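Local coordinates for protein SecB-like chaperone Rv1957 (Mycobacterium tuberculosis, PDB 5MTW) that acts as the SecB-like chaperone of a toxin-antitoxin system, keeping the antitoxin HigA1 from aggregating, and is required for neutralization of the toxin HigB1, at residues A[26-31]-A[137-142]; A[72-77]-A[142-147]; A[78-83]-A[158-163]. All blocks are in the same frame, centred on the assembly; numbering follows the deposited sequence.

Contact 1. Residues A[26-31]-A[137-142]; sequences AQIRDI and RFALYP
No flat group enters the seam where Ile28 meets Ala139 and Ile31 meets Leu140; the flat group to note is the guanidinium of Arg29, on the strand, with Gln27 CG 3.8 Å above the middle of one face. Arg29 NE also makes a salt bridge with Asp113 on strand 99-114. Across the seam everything is aliphatic, with no hydrogen bond between strand 26-31 and helix 137-142. Ile28 turns its long branch away from its own backbone N (chi1 -165°) and then runs on nearly extended, which carries CD1 out to Ala139 CB at 4.1 Å. Ile31 uses its short branch instead: CG2 lies 4.2 Å from Leu140 CD2, and the two side chains run by one another head to tail. The CB of Leu140 does not aim at the strand, but the end of its side chain swings nearer.

Two residues three apart can both face the helix because the strand carries a classic beta bulge, in which Arg29 and Asp30 sit together opposite Leu111 and Arg29 takes a helix-like psi of -41°. This edge of the antiparallel sheet belongs to the SecB fold, a four-stranded sheet packed against a long helix. Phe112 and Ala110 of the adjoining strand flank the two isoleucines, while Leu162 of the second subunit packs on Ile28, and Tyr149 OH of that subunit hydrogen-bonds to Ile31 O.

Two weak bonds tie strand side chains to the backbone N of the next residue: Ile28 N to Gln27 OE1 at 3.0 Å, and Ile31 N to Asp30 OD1 at 3.0 Å. The other carboxylate oxygen, Asp30 OD2, meets the bound peptide in a salt bridge with a basic side chain and a hydrogen bond with an aromatic one.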
loop_
_atom_site.group_PDB
_atom_site.type_symbol
_atom_site.label_atom_id
_atom_site.label_comp_id
_atom_site.label_asym_id
_atom_site.label_seq_id
_atom_site.Cartn_x
_atom_site.Cartn_y
_atom_site.Cartn_z
ATOM N N ALA A 26 -0.010 -27.284 -9.411
ATOM C CA ALA A 26 0.678 -26.248 -8.639
ATOM C C ALA A 26 -0.294 -25.313 -7.942
ATOM O O ALA A 26 -1.300 -24.890 -8.526
ATOM C CB ALA A 26 1.629 -25.457 -9.526
ATOM N N GLN A 27 0.019 -24.983 -6.692
ATOM C CA GLN A 27 -0.796 -24.067 -5.913
ATOM C C GLN A 27 0.069 -22.875 -5.416
ATOM O O GLN A 27 1.212 -23.052 -4.974
ATOM C CB GLN A 27 -1.499 -24.808 -4.793
ATOM C CG GLN A 27 -2.541 -23.959 -4.053
ATOM C CD GLN A 27 -3.541 -23.306 -4.982
ATOM O OE1 GLN A 27 -3.345 -22.196 -5.484
ATOM N NE2 GLN A 27 -4.604 -24.030 -5.264
ATOM N N ILE A 28 -0.441 -21.660 -5.589
ATOM C CA ILE A 28 0.248 -20.446 -5.040
ATOM C C ILE A 28 0.102 -20.381 -3.503
ATOM O O ILE A 28 -0.964 -20.691 -2.979
ATOM C CB ILE A 28 -0.244 -19.134 -5.703
ATOM C CG1 ILE A 28 0.720 -17.957 -5.396
ATOM C CG2 ILE A 28 -1.661 -18.833 -5.278
ATOM C CD1 ILE A 28 0.594 -16.826 -6.409
ATOM N N ARG A 29 1.172 -19.986 -2.786
ATOM C CA ARG A 29 1.130 -19.972 -1.302
ATOM C C ARG A 29 1.310 -18.590 -0.756
ATOM O O ARG A 29 0.601 -18.211 0.107
ATOM C CB ARG A 29 2.134 -20.885 -0.693
ATOM C CG ARG A 29 1.862 -22.326 -0.966
ATOM C CD ARG A 29 0.415 -22.692 -0.682
ATOM N NE ARG A 29 0.205 -24.083 -1.008
ATOM C CZ ARG A 29 -0.882 -24.767 -0.742
ATOM N NH1 ARG A 29 -1.932 -24.189 -0.176
ATOM N NH2 ARG A 29 -0.901 -26.035 -1.054
ATOM N N ASP A 30 2.223 -17.783 -1.333
ATOM C CA ASP A 30 2.545 -16.481 -0.760
ATOM C C ASP A 30 3.321 -15.623 -1.784
ATOM O O ASP A 30 3.805 -16.107 -2.762
ATOM C CB ASP A 30 3.340 -16.706 0.484
ATOM C CG ASP A 30 3.301 -15.529 1.499
ATOM O OD1 ASP A 30 2.571 -14.539 1.401
ATOM O OD2 ASP A 30 4.060 -15.685 2.465
ATOM N N ILE A 31 3.415 -14.352 -1.475
ATOM C CA ILE A 31 4.091 -13.341 -2.289
ATOM C C ILE A 31 4.873 -12.448 -1.337
ATOM O O ILE A 31 4.455 -12.155 -0.217
ATOM C CB ILE A 31 3.061 -12.537 -3.101
ATOM C CG1 ILE A 31 2.555 -13.455 -4.283
ATOM C CG2 ILE A 31 3.742 -11.317 -3.695
ATOM C CD1 ILE A 31 1.155 -13.251 -4.690
ATOM N N ARG A 137 4.236 -14.936 -13.863
ATOM C CA ARG A 137 4.359 -13.564 -14.287
ATOM C C ARG A 137 3.065 -12.744 -14.083
ATOM O O ARG A 137 3.053 -11.560 -13.634
ATOM C CB ARG A 137 4.693 -13.560 -15.804
ATOM N N PHE A 138 1.963 -13.353 -14.493
ATOM C CA PHE A 138 0.685 -12.649 -14.379
ATOM C C PHE A 138 0.088 -12.610 -12.949
ATOM O O PHE A 138 -0.765 -11.766 -12.650
ATOM C CB PHE A 138 -0.297 -13.191 -15.424
ATOM C CG PHE A 138 0.045 -12.685 -16.817
ATOM C CD1 PHE A 138 -0.475 -11.491 -17.268
ATOM C CD2 PHE A 138 0.941 -13.362 -17.629
ATOM C CE1 PHE A 138 -0.148 -11.001 -18.528
ATOM C CE2 PHE A 138 1.279 -12.870 -18.887
ATOM C CZ PHE A 138 0.728 -11.684 -19.331
ATOM N N ALA A 139 0.496 -13.544 -12.098
ATOM C CA ALA A 139 0.152 -13.453 -10.675
ATOM C C ALA A 139 0.859 -12.263 -9.968
ATOM O O ALA A 139 0.337 -11.587 -9.018
ATOM C CB ALA A 139 0.556 -14.747 -9.999
ATOM N N LEU A 140 2.089 -12.081 -10.370
ATOM C CA LEU A 140 2.995 -11.123 -9.735
ATOM C C LEU A 140 2.780 -9.706 -10.280
ATOM O O LEU A 140 2.983 -8.730 -9.582
ATOM C CB LEU A 140 4.463 -11.514 -9.944
ATOM C CG LEU A 140 5.017 -12.595 -8.976
ATOM C CD1 LEU A 140 6.410 -13.082 -9.407
ATOM C CD2 LEU A 140 5.035 -11.943 -7.589
ATOM N N TYR A 141 2.384 -9.581 -11.542
ATOM C CA TYR A 141 2.256 -8.288 -12.148
ATOM C C TYR A 141 1.422 -7.294 -11.339
ATOM O O TYR A 141 1.832 -6.156 -11.200
ATOM C CB TYR A 141 1.776 -8.364 -13.636
ATOM C CG TYR A 141 1.726 -7.006 -14.274
ATOM C CD1 TYR A 141 2.871 -6.406 -14.747
ATOM C CD2 TYR A 141 0.545 -6.330 -14.420
ATOM C CE1 TYR A 141 2.833 -5.166 -15.321
ATOM C CE2 TYR A 141 0.496 -5.070 -14.993
ATOM C CZ TYR A 141 1.656 -4.491 -15.447
ATOM O OH TYR A 141 1.709 -3.323 -16.112
ATOM N N PRO A 142 0.281 -7.741 -10.743
ATOM C CA PRO A 142 -0.516 -6.722 -9.997
ATOM C C PRO A 142 0.211 -6.176 -8.738
ATOM O O PRO A 142 0.061 -5.033 -8.372
ATOM C CB PRO A 142 -1.786 -7.490 -9.624
ATOM C CG PRO A 142 -1.936 -8.470 -10.713
ATOM C CD PRO A 142 -0.540 -8.894 -11.129
#

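Contact 2. Residues A[72-77]-A[142-147]; sequences VRISCH and PYIREY
Cys76 SG, the one heteroatom in this seam, is met by three carbons of Ile144, all at van der Waals range. Ile144 CD1 is nearest at 3.7 Å from Cys76 SG, Ile144 CG1 follows at 4.0 Å, and Ile144 CG2 lies 4.1 Å from the same sulfur. The thiol thus rests against both branches of the isoleucine rather than one methyl, and no hydrogen bond links strand 72-77 to helix 142-147.

The torsion of Ile144 explains the reach: its long branch lies opposite its carbonyl carbon (chi1 -75°), and with the chain beyond nearly extended, CD1 comes down between Ile74 and Cys76. From the Ile74 side that methyl is 3.9 Å from Ile74 CG2 and 4.1 Å from Ile74 CB. The two isoleucine side chains lie nearly perpendicular, and CD1 sits against the short-branch methyl of Ile74 and the CB that bears it. One helix residue therefore touches two strand residues that share a face of the sheet, with Ser75 between them turned to the other face. All three contacting residues are buried.

Within the helix, the backbone bond from Glu146 N to Pro142 O (3.0 Å) carries the winding on past the kink at Pro142. Nearby, Tyr147 sets its ring edge-to-face with Phe106, and Glu146 forms a salt bridge with Arg154 of the fourth subunit. The contact thus joins an inner strand of the SecB-type sheet to the middle of helix 125-154, with Phe106 and Phe108 of strand 99-114 to one flank and Leu54 and Phe56 of strand 50-62 to the other.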
loop_
_atom_site.group_PDB
_atom_site.type_symbol
_atom_site.label_atom_id
_atom_site.label_comp_id
_atom_site.label_asym_id
_atom_site.label_seq_id
_atom_site.Cartn_x
_atom_site.Cartn_y
_atom_site.Cartn_z
ATOM N N VAL A 72 8.867 -18.210 -8.035
ATOM C CA VAL A 72 8.932 -17.346 -9.231
ATOM C C VAL A 72 9.320 -15.963 -8.792
ATOM O O VAL A 72 8.672 -15.378 -7.868
ATOM C CB VAL A 72 7.590 -17.279 -10.000
ATOM C CG1 VAL A 72 7.716 -16.327 -11.208
ATOM C CG2 VAL A 72 7.255 -18.687 -10.448
ATOM N N ARG A 73 10.382 -15.428 -9.414
ATOM C CA ARG A 73 10.901 -14.110 -9.095
ATOM C C ARG A 73 10.824 -13.241 -10.349
ATOM O O ARG A 73 11.124 -13.702 -11.482
ATOM C CB ARG A 73 12.389 -14.160 -8.607
ATOM C CG ARG A 73 12.653 -14.794 -7.290
ATOM C CD ARG A 73 14.122 -14.628 -6.869
ATOM N NE ARG A 73 14.950 -15.643 -7.503
ATOM C CZ ARG A 73 15.886 -15.410 -8.433
ATOM N NH1 ARG A 73 16.176 -14.166 -8.827
ATOM N NH2 ARG A 73 16.537 -16.458 -8.964
ATOM N N ILE A 74 10.401 -12.012 -10.162
ATOM C CA ILE A 74 10.512 -10.998 -11.223
ATOM C C ILE A 74 11.276 -9.800 -10.688
ATOM O O ILE A 74 10.883 -9.183 -9.666
ATOM C CB ILE A 74 9.142 -10.592 -11.829
ATOM C CG1 ILE A 74 8.488 -11.883 -12.378
ATOM C CG2 ILE A 74 9.342 -9.538 -12.926
ATOM C CD1 ILE A 74 7.076 -11.719 -12.799
ATOM N N SER A 75 12.420 -9.601 -11.334
ATOM C CA SER A 75 13.318 -8.437 -11.137
ATOM C C SER A 75 12.866 -7.290 -12.062
ATOM O O SER A 75 12.507 -7.544 -13.220
ATOM C CB SER A 75 14.788 -8.852 -11.428
ATOM O OG SER A 75 15.651 -7.778 -11.157
ATOM N N CYS A 76 12.724 -6.081 -11.518
ATOM C CA CYS A 76 12.239 -4.935 -12.272
ATOM C C CYS A 76 13.236 -3.762 -12.195
ATOM O O CYS A 76 13.842 -3.481 -11.106
ATOM C CB CYS A 76 10.898 -4.466 -11.749
ATOM S SG CYS A 76 9.695 -5.773 -11.578
ATOM N N HIS A 77 13.312 -3.015 -13.287
ATOM C CA HIS A 77 14.120 -1.766 -13.341
ATOM C C HIS A 77 13.210 -0.651 -13.938
ATOM O O HIS A 77 12.715 -0.750 -15.055
ATOM C CB HIS A 77 15.473 -1.917 -14.103
ATOM C CG HIS A 77 16.342 -0.693 -13.932
ATOM N ND1 HIS A 77 17.090 -0.464 -12.792
ATOM C CD2 HIS A 77 16.484 0.422 -14.693
ATOM C CE1 HIS A 77 17.696 0.705 -12.881
ATOM N NE2 HIS A 77 17.337 1.265 -14.022
ATOM N N PRO A 142 0.281 -7.741 -10.743
ATOM C CA PRO A 142 -0.516 -6.722 -9.997
ATOM C C PRO A 142 0.211 -6.176 -8.738
ATOM O O PRO A 142 0.061 -5.033 -8.372
ATOM C CB PRO A 142 -1.786 -7.490 -9.624
ATOM C CG PRO A 142 -1.936 -8.470 -10.713
ATOM C CD PRO A 142 -0.540 -8.894 -11.129
ATOM N N TYR A 143 1.107 -6.984 -8.165
ATOM C CA TYR A 143 1.845 -6.560 -7.026
ATOM C C TYR A 143 2.921 -5.572 -7.392
ATOM O O TYR A 143 3.306 -4.629 -6.629
ATOM C CB TYR A 143 2.533 -7.744 -6.351
ATOM C CG TYR A 143 1.523 -8.653 -5.698
ATOM C CD1 TYR A 143 0.859 -9.616 -6.454
ATOM C CD2 TYR A 143 1.239 -8.557 -4.342
ATOM C CE1 TYR A 143 -0.098 -10.474 -5.879
ATOM C CE2 TYR A 143 0.301 -9.415 -3.750
ATOM C CZ TYR A 143 -0.362 -10.372 -4.517
ATOM O OH TYR A 143 -1.280 -11.234 -3.890
ATOM N N ILE A 144 3.394 -5.771 -8.597
ATOM C CA ILE A 144 4.431 -4.910 -9.161
ATOM C C ILE A 144 3.825 -3.548 -9.478
ATOM O O ILE A 144 4.371 -2.570 -9.184
ATOM C CB ILE A 144 5.106 -5.494 -10.434
ATOM C CG1 ILE A 144 6.089 -6.627 -10.042
ATOM C CG2 ILE A 144 5.853 -4.405 -11.193
ATOM C CD1 ILE A 144 6.469 -7.601 -11.180
ATOM N N ARG A 145 2.655 -3.559 -10.067
ATOM C CA ARG A 145 1.960 -2.320 -10.390
ATOM C C ARG A 145 1.587 -1.511 -9.120
ATOM O O ARG A 145 1.717 -0.292 -9.066
ATOM C CB ARG A 145 0.672 -2.704 -11.156
ATOM C CG ARG A 145 -0.277 -1.554 -11.419
ATOM C CD ARG A 145 -1.328 -2.050 -12.470
ATOM N NE ARG A 145 -2.393 -1.052 -12.774
ATOM C CZ ARG A 145 -3.513 -0.905 -12.092
ATOM N NH1 ARG A 145 -3.770 -1.622 -11.002
ATOM N NH2 ARG A 145 -4.398 -0.018 -12.460
ATOM N N GLU A 146 1.117 -2.213 -8.089
ATOM C CA GLU A 146 0.746 -1.550 -6.856
ATOM C C GLU A 146 1.997 -0.930 -6.191
ATOM O O GLU A 146 1.951 0.150 -5.627
ATOM C CB GLU A 146 0.033 -2.464 -5.873
ATOM C CG GLU A 146 -0.430 -1.742 -4.602
ATOM C CD GLU A 146 0.660 -1.598 -3.536
ATOM O OE1 GLU A 146 1.619 -2.389 -3.539
ATOM O OE2 GLU A 146 0.585 -0.681 -2.666
ATOM N N TYR A 147 3.119 -1.631 -6.286
ATOM C CA TYR A 147 4.313 -1.138 -5.687
ATOM C C TYR A 147 4.839 0.143 -6.372
ATOM O O TYR A 147 5.336 1.063 -5.709
ATOM C CB TYR A 147 5.395 -2.302 -5.640
ATOM C CG TYR A 147 6.577 -1.848 -4.906
ATOM C CD1 TYR A 147 6.507 -1.571 -3.533
ATOM C CD2 TYR A 147 7.785 -1.654 -5.535
ATOM C CE1 TYR A 147 7.608 -1.084 -2.827
ATOM C CE2 TYR A 147 8.873 -1.185 -4.851
ATOM C CZ TYR A 147 8.779 -0.891 -3.489
ATOM O OH TYR A 147 9.926 -0.336 -2.871
#

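Contact 3. Residues A[78-83]-A[158-163]; sequences LRIQNQ and PPLTLE
Leu160 reaches Leu78 and Ile80 where the segment following the long helix of the SecB fold runs over the end of the antiparallel sheet. The closer half is leucine on leucine: Leu78 CD1 and Leu160 CD2 come within 4.1 Å as the side chains pass antiparallel. Each swings CG away from its own backbone N (chi1 171° for Leu78, 178° for Leu160), bringing branch to branch while the backbones stay apart.

The same methyl, Leu160 CD2, touches Ile80 more loosely, 4.4 Å from its CD1. Leu162 CD2 stays 5.5 Å from Leu78 CD1, short of contact. Beyond these residues the two segments part: Gln83 and Glu163, at their C-terminal ends, are exposed to solvent.

What completes this hydrophobic patch is the bound antitoxin peptide, whose aromatic packing reaches both Ile80 and Leu160. The patch is thus part of the surface this chaperone uses to hold its client. Pro158 O accepts a hydrogen bond from an aromatic side chain of the peptide, and Leu160 N is hydrogen-bonded to Thr152 OG1 on the helix.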
loop_
_atom_site.group_PDB
_atom_site.type_symbol
_atom_site.label_atom_id
_atom_site.label_comp_id
_atom_site.label_asym_id
_atom_site.label_seq_id
_atom_site.Cartn_x
_atom_site.Cartn_y
_atom_site.Cartn_z
ATOM N N LEU A 78 12.898 0.316 -13.119
ATOM C CA LEU A 78 12.050 1.434 -13.452
ATOM C C LEU A 78 12.897 2.694 -13.569
ATOM O O LEU A 78 13.703 3.078 -12.654
ATOM C CB LEU A 78 10.982 1.619 -12.378
ATOM C CG LEU A 78 10.154 2.888 -12.511
ATOM C CD1 LEU A 78 9.240 2.719 -13.656
ATOM C CD2 LEU A 78 9.360 3.225 -11.252
ATOM N N ARG A 79 12.694 3.390 -14.667
ATOM C CA ARG A 79 13.392 4.648 -14.921
ATOM C C ARG A 79 12.314 5.623 -15.325
ATOM O O ARG A 79 11.592 5.393 -16.290
ATOM C CB ARG A 79 14.398 4.515 -16.070
ATOM C CG ARG A 79 15.783 4.021 -15.720
ATOM C CD ARG A 79 16.732 4.068 -16.966
ATOM N NE ARG A 79 18.016 4.769 -16.746
ATOM C CZ ARG A 79 19.045 4.333 -16.003
ATOM N NH1 ARG A 79 18.979 3.211 -15.340
ATOM N NH2 ARG A 79 20.164 5.028 -15.921
ATOM N N ILE A 80 12.158 6.645 -14.517
ATOM C CA ILE A 80 11.251 7.766 -14.796
ATOM C C ILE A 80 12.074 8.952 -15.283
ATOM O O ILE A 80 13.063 9.310 -14.677
ATOM C CB ILE A 80 10.431 8.137 -13.553
ATOM C CG1 ILE A 80 9.491 6.957 -13.225
ATOM C CG2 ILE A 80 9.609 9.388 -13.782
ATOM C CD1 ILE A 80 8.702 7.175 -11.971
ATOM N N GLN A 81 11.612 9.543 -16.376
ATOM C CA GLN A 81 12.377 10.517 -17.120
ATOM C C GLN A 81 11.526 11.676 -17.618
ATOM O O GLN A 81 10.402 11.465 -18.070
ATOM C CB GLN A 81 12.924 9.846 -18.355
ATOM C CG GLN A 81 13.886 8.713 -18.099
ATOM C CD GLN A 81 14.513 8.253 -19.381
ATOM O OE1 GLN A 81 13.803 7.914 -20.295
ATOM N NE2 GLN A 81 15.825 8.304 -19.474
ATOM N N ASN A 82 12.126 12.864 -17.543
ATOM C CA ASN A 82 11.741 14.112 -18.326
ATOM C C ASN A 82 12.128 14.020 -19.816
ATOM O O ASN A 82 13.268 13.765 -20.155
ATOM C CB ASN A 82 12.420 15.392 -17.724
ATOM C CG ASN A 82 11.867 15.746 -16.340
ATOM O OD1 ASN A 82 10.722 15.420 -16.060
ATOM N ND2 ASN A 82 12.684 16.360 -15.453
ATOM N N GLN A 83 11.162 14.250 -20.686
ATOM C CA GLN A 83 11.382 14.264 -22.151
ATOM C C GLN A 83 11.736 15.702 -22.619
ATOM O O GLN A 83 11.317 16.683 -21.994
ATOM C CB GLN A 83 10.081 13.806 -22.842
ATOM C CG GLN A 83 10.219 12.774 -23.945
ATOM C CD GLN A 83 8.880 12.133 -24.291
ATOM O OE1 GLN A 83 7.822 12.646 -23.938
ATOM N NE2 GLN A 83 8.924 11.006 -24.974
ATOM N N PRO A 158 4.422 12.479 -9.634
ATOM C CA PRO A 158 3.063 12.161 -10.134
ATOM C C PRO A 158 2.931 10.655 -10.023
ATOM O O PRO A 158 3.812 9.916 -10.479
ATOM C CB PRO A 158 3.127 12.592 -11.592
ATOM C CG PRO A 158 4.077 13.752 -11.490
ATOM C CD PRO A 158 5.185 13.244 -10.651
ATOM N N PRO A 159 1.822 10.186 -9.475
ATOM C CA PRO A 159 1.643 8.723 -9.320
ATOM C C PRO A 159 1.601 7.982 -10.662
ATOM O O PRO A 159 0.888 8.379 -11.570
ATOM C CB PRO A 159 0.343 8.619 -8.515
ATOM C CG PRO A 159 0.296 9.896 -7.747
ATOM C CD PRO A 159 0.767 10.943 -8.758
ATOM N N LEU A 160 2.515 7.013 -10.813
ATOM C CA LEU A 160 2.575 6.189 -11.969
ATOM C C LEU A 160 1.714 4.939 -11.779
ATOM O O LEU A 160 1.985 4.107 -10.883
ATOM C CB LEU A 160 3.982 5.671 -12.208
ATOM C CG LEU A 160 4.118 4.734 -13.405
ATOM C CD1 LEU A 160 3.484 5.417 -14.610
ATOM C CD2 LEU A 160 5.566 4.566 -13.701
ATOM N N THR A 161 0.691 4.824 -12.620
ATOM C CA THR A 161 -0.131 3.608 -12.633
ATOM C C THR A 161 0.147 2.787 -13.904
ATOM O O THR A 161 -0.229 3.194 -15.001
ATOM C CB THR A 161 -1.652 3.971 -12.494
ATOM O OG1 THR A 161 -1.843 4.643 -11.266
ATOM C CG2 THR A 161 -2.492 2.774 -12.496
ATOM N N LEU A 162 0.842 1.664 -13.765
ATOM C CA LEU A 162 1.162 0.853 -14.929
ATOM C C LEU A 162 -0.136 0.393 -15.619
ATOM O O LEU A 162 -1.237 0.314 -14.985
ATOM C CB LEU A 162 2.052 -0.330 -14.547
ATOM C CG LEU A 162 3.347 0.018 -13.874
ATOM C CD1 LEU A 162 4.076 -1.339 -13.593
ATOM C CD2 LEU A 162 4.151 0.996 -14.783
ATOM N N GLU A 163 0.013 0.125 -16.896
ATOM C CA GLU A 163 -1.068 -0.422 -17.710
ATOM C C GLU A 163 -1.481 -1.837 -17.241
ATOM O O GLU A 163 -0.671 -2.650 -16.727
ATOM C CB GLU A 163 -0.663 -0.495 -19.187
ATOM C CG GLU A 163 0.164 0.696 -19.647
ATOM C CD GLU A 163 1.724 0.469 -19.555
ATOM O OE1 GLU A 163 2.391 0.234 -18.428
ATOM O OE2 GLU A 163 2.290 0.552 -20.690
#

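How the contacts relate
From the N terminus, the chain lays down strand 26-40 first, and contact 1 closes the longest loop when helix 125-154 returns to it. Strand 69-82 then supplies the first halves of both other contacts: 72-77 waits for the helix in contact 2, and 78-83 for the trailing segment 158-163 in contact 3. Each pair of contacts crosses rather than nests. Contacts 1 and 2 share Pro142 and touch directly, Ile31 CD1 packing 3.3 Å from Tyr143 CZ. Contact 3 sits farther along, tied back by probable hydrogen bonds from Arg145 NE to Leu162 O (2.8 Å) and, very short, from Tyr141 OH to Glu163 O (2.5 Å). Together they fasten helix and tail along one sheet.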